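Local coordinates for protein beta-galactosidase (PDB 3OGR) that probably hydrolyses terminal non-reducing beta-D-galactose residues from beta-D-galactosides, as a fungal member of glycosyl hydrolase family 35, at residues G45-F50 and N71-Y76. Residues are numbered along the deposited sequence; the frame is centred on the assembly and turned at random.
With GAL (beta-D-galactopyranose), chain E.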
ATOM      1  N   GLY A  45      -4.302   5.212   7.272  1.00  6.41           N
ATOM      2  CA  GLY A  45      -3.844   4.755   5.979  1.00  6.34           C
ATOM      3  C   GLY A  45      -3.113   3.447   6.102  1.00  6.79           C
ATOM      4  O   GLY A  45      -2.332   3.256   7.024  1.00  6.67           O
ATOM      5  N   GLU A  46      -3.304   2.547   5.145  1.00  5.04           N
ATOM      6  CA  GLU A  46      -2.607   1.272   5.175  1.00  5.15           C
ATOM      7  C   GLU A  46      -1.163   1.393   4.622  1.00  5.99           C
ATOM      8  O   GLU A  46      -0.980   1.961   3.539  1.00  5.90           O
ATOM      9  CB  GLU A  46      -3.392   0.243   4.328  1.00  5.82           C
ATOM     10  CG  GLU A  46      -2.846  -1.210   4.527  1.00  4.99           C
ATOM     11  CD  GLU A  46      -3.438  -1.982   5.702  1.00  6.87           C
ATOM     12  OE1 GLU A  46      -4.354  -1.433   6.377  1.00  7.39           O
ATOM     13  OE2 GLU A  46      -3.073  -3.168   5.856  1.00  6.11           O
ATOM     14  N   VAL A  47      -0.221   0.797   5.334  1.00  4.87           N
ATOM     15  CA  VAL A  47       1.210   0.768   4.996  1.00  6.04           C
ATOM     16  C   VAL A  47       1.695  -0.592   5.422  1.00  5.60           C
ATOM     17  O   VAL A  47       1.413  -1.004   6.546  1.00  7.01           O
ATOM     18  CB  VAL A  47       2.025   1.839   5.706  1.00  5.97           C
ATOM     19  CG1 VAL A  47       3.571   1.718   5.393  1.00  8.39           C
ATOM     20  CG2 VAL A  47       1.499   3.259   5.318  1.00  6.02           C
ATOM     21  N   HIS A  48       2.466  -1.265   4.583  1.00  7.14           N
ATOM     22  CA  HIS A  48       2.969  -2.609   4.947  1.00  6.22           C
ATOM     23  C   HIS A  48       4.508  -2.526   5.104  1.00  7.33           C
ATOM     24  O   HIS A  48       5.208  -2.381   4.099  1.00  7.07           O
ATOM     25  CB  HIS A  48       2.604  -3.647   3.880  1.00  6.32           C
ATOM     26  CG  HIS A  48       1.124  -3.836   3.762  1.00  5.52           C
ATOM     27  ND1 HIS A  48       0.509  -4.460   2.681  1.00  6.25           N
ATOM     28  CD2 HIS A  48       0.129  -3.481   4.617  1.00  6.63           C
ATOM     29  CE1 HIS A  48      -0.804  -4.455   2.881  1.00  5.59           C
ATOM     30  NE2 HIS A  48      -1.055  -3.888   4.057  1.00  6.05           N
ATOM     31  N   PRO A  49       4.994  -2.633   6.343  1.00  7.84           N
ATOM     32  CA  PRO A  49       6.455  -2.410   6.566  1.00  6.85           C
ATOM     33  C   PRO A  49       7.295  -3.372   5.728  1.00  7.94           C
ATOM     34  O   PRO A  49       8.357  -2.987   5.265  1.00  7.53           O
ATOM     35  CB  PRO A  49       6.659  -2.630   8.067  1.00  9.09           C
ATOM     36  CG  PRO A  49       5.367  -3.325   8.568  1.00 13.10           C
ATOM     37  CD  PRO A  49       4.206  -2.884   7.588  1.00  8.70           C
ATOM     38  N   PHE A  50       6.783  -4.600   5.465  1.00  6.44           N
ATOM     39  CA  PHE A  50       7.630  -5.559   4.744  1.00  7.84           C
ATOM     40  C   PHE A  50       7.756  -5.278   3.270  1.00  7.29           C
ATOM     41  O   PHE A  50       8.586  -5.892   2.576  1.00  7.35           O
ATOM     42  CB  PHE A  50       7.120  -6.988   4.974  1.00  9.01           C
ATOM     43  CG  PHE A  50       5.653  -7.128   4.625  1.00  7.54           C
ATOM     44  CD1 PHE A  50       5.283  -7.368   3.257  1.00  6.83           C
ATOM     45  CD2 PHE A  50       4.630  -7.000   5.602  1.00  7.59           C
ATOM     46  CE1 PHE A  50       3.900  -7.477   2.881  1.00  7.87           C
ATOM     47  CE2 PHE A  50       3.274  -7.135   5.232  1.00  8.23           C
ATOM     48  CZ  PHE A  50       2.905  -7.371   3.854  1.00  7.38           C
ATOM     49  N   ASN A  71      -4.461  10.286  11.484  1.00  6.12           N
ATOM     50  CA  ASN A  71      -3.857  10.079  12.803  1.00  6.54           C
ATOM     51  C   ASN A  71      -3.335   8.699  13.015  1.00  6.55           C
ATOM     52  O   ASN A  71      -2.671   8.439  14.070  1.00  7.07           O
ATOM     53  CB  ASN A  71      -4.835  10.468  13.940  1.00  6.84           C
ATOM     54  CG  ASN A  71      -6.235   9.935  13.722  1.00  6.40           C
ATOM     55  OD1 ASN A  71      -6.425   8.842  13.183  1.00  7.95           O
ATOM     56  ND2 ASN A  71      -7.223  10.736  14.070  1.00  7.58           N
ATOM     57  N   THR A  72      -3.570   7.797  12.057  1.00  6.46           N
ATOM     58  CA  THR A  72      -3.282   6.382  12.280  1.00  6.43           C
ATOM     59  C   THR A  72      -2.811   5.749  10.985  1.00  6.41           C
ATOM     60  O   THR A  72      -3.096   6.228   9.858  1.00  6.96           O
ATOM     61  CB  THR A  72      -4.635   5.704  12.728  1.00  6.75           C
ATOM     62  OG1 THR A  72      -5.115   6.390  13.904  1.00  7.55           O
ATOM     63  CG2 THR A  72      -4.518   4.226  12.967  1.00  8.35           C
ATOM     64  N   VAL A  73      -2.027   4.678  11.165  1.00  5.48           N
ATOM     65  CA  VAL A  73      -1.634   3.783  10.083  1.00  6.50           C
ATOM     66  C   VAL A  73      -2.018   2.383  10.448  1.00  5.85           C
ATOM     67  O   VAL A  73      -1.855   1.996  11.641  1.00  5.50           O
ATOM     68  CB  VAL A  73      -0.116   3.913   9.773  1.00  6.08           C
ATOM     69  CG1 VAL A  73       0.434   2.660   9.063  1.00  7.59           C
ATOM     70  CG2 VAL A  73       0.124   5.189   8.913  1.00  7.04           C
ATOM     71  N   SER A  74      -2.493   1.626   9.445  1.00  5.86           N
ATOM     72  CA  SER A  74      -2.848   0.201   9.647  1.00  4.91           C
ATOM     73  C   SER A  74      -1.832  -0.615   8.931  1.00  5.00           C
ATOM     74  O   SER A  74      -1.474  -0.274   7.801  1.00  6.26           O
ATOM     75  CB  SER A  74      -4.267  -0.014   9.137  1.00  6.29           C
ATOM     76  OG  SER A  74      -4.575  -1.380   9.063  1.00  7.31           O
ATOM     77  N   PHE A  75      -1.338  -1.698   9.541  1.00  5.85           N
ATOM     78  CA  PHE A  75      -0.303  -2.483   8.882  1.00  5.76           C
ATOM     79  C   PHE A  75      -0.531  -3.973   9.086  1.00  5.75           C
ATOM     80  O   PHE A  75      -0.950  -4.418  10.169  1.00  6.52           O
ATOM     81  CB  PHE A  75       1.113  -2.093   9.409  1.00  7.11           C
ATOM     82  CG  PHE A  75       1.406  -2.491  10.848  1.00  6.72           C
ATOM     83  CD1 PHE A  75       0.936  -1.749  11.912  1.00  7.56           C
ATOM     84  CD2 PHE A  75       2.174  -3.636  11.108  1.00  7.97           C
ATOM     85  CE1 PHE A  75       1.270  -2.130  13.246  1.00  6.18           C
ATOM     86  CE2 PHE A  75       2.454  -4.053  12.439  1.00  9.02           C
ATOM     87  CZ  PHE A  75       2.003  -3.266  13.497  1.00  6.45           C
ATOM     88  N   TYR A  76      -0.202  -4.732   8.049  1.00  5.89           N
ATOM     89  CA  TYR A  76      -0.031  -6.180   8.158  1.00  5.36           C
ATOM     90  C   TYR A  76       1.363  -6.564   8.567  1.00  4.84           C
ATOM     91  O   TYR A  76       2.372  -5.812   8.336  1.00  6.19           O
ATOM     92  CB  TYR A  76      -0.319  -6.878   6.772  1.00  6.37           C
ATOM     93  CG  TYR A  76      -1.779  -6.962   6.391  1.00  5.62           C
ATOM     94  CD1 TYR A  76      -2.784  -7.430   7.300  1.00  6.77           C
ATOM     95  CD2 TYR A  76      -2.137  -6.738   5.043  1.00  4.70           C
ATOM     96  CE1 TYR A  76      -4.158  -7.578   6.835  1.00  5.86           C
ATOM     97  CE2 TYR A  76      -3.453  -6.914   4.599  1.00  5.12           C
ATOM     98  CZ  TYR A  76      -4.448  -7.308   5.500  1.00  6.18           C
ATOM     99  OH  TYR A  76      -5.735  -7.439   5.060  1.00  7.59           O
TER
HETATM  100  C1  GAL E1024      -9.252  -7.221   1.119  1.00 10.08           C
HETATM  101  C2  GAL E1024      -8.188  -8.051   1.910  1.00  6.81           C
HETATM  102  C3  GAL E1024      -6.812  -7.435   1.749  1.00  5.84           C
HETATM  103  C4  GAL E1024      -6.474  -7.280   0.261  1.00  6.90           C
HETATM  104  C5  GAL E1024      -7.595  -6.484  -0.401  1.00  6.68           C
HETATM  105  C6  GAL E1024      -7.466  -6.369  -1.934  1.00  7.35           C
HETATM  106  O1  GAL E1024     -10.473  -7.937   0.939  1.00 14.91           O
HETATM  107  O2  GAL E1024      -8.541  -8.014   3.291  1.00  7.66           O
HETATM  108  O3  GAL E1024      -5.839  -8.273   2.354  1.00  6.67           O
HETATM  109  O4  GAL E1024      -6.425  -8.593  -0.292  1.00  7.98           O
HETATM  110  O5  GAL E1024      -8.851  -7.169  -0.217  1.00  9.67           O
HETATM  111  O6  GAL E1024      -6.288  -5.624  -2.237  1.00  8.98           O
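Gly45 and Glu46 pair in parallel with Val73 and Ser74, the axes of 45-47 and 72-76 approaching to 4.4 Å at an angle of 38°. Three backbone bonds join them: Gly45 N to Thr72 O, Ser74 N to Gly45 O, and Val47 N to Ser74 O. Farther along, Pro49 and Phe50 begin a short 3-10 segment.

Glu46 and Ser74 lie on the same face of the sheet. The Glu46 chain is bent about its CB-CG bond (chi2 87°), which brings its carboxylate back over Ser74. Ser74 OG gives a hydrogen bond of 2.7 Å to Glu46 OE1, reaching it from above the carboxylate plane. His48 NE2 donates to Glu46 OE2 at 2.8 Å, within the imidazole plane and on the anti lone pair of the oxygen. Asn320 ND2 also hydrogen-bonds to OE1, and Arg114 forms a salt bridge with OE2. The buried carboxylate is thus held at both oxygens, and these partners probably stabilise its negative charge.

Glu46 OE2 also sits over one face of the Tyr76 ring, 3.8 Å from Tyr76 CD2. The His48 and Tyr76 side chains run side by side, with ring planes 41° apart. Tyr76 CB lies over one face of the imidazole. Phe50 CE2 packs against Tyr76 CB at 3.9 Å. On the other face of the sheet, Val47 CB meets Val73 CG1 at 3.8 Å, near Phe100 of helix 98-107.

Tyr76 OH accepts a hydrogen bond from GAL O3 at 2.8 Å and is also bonded to Asn179. Strand 38-47, helix 58-67 and strand 72-76 form a beta-alpha-beta unit of the TIM barrel, whose C-terminal strand ends carry the galactose site.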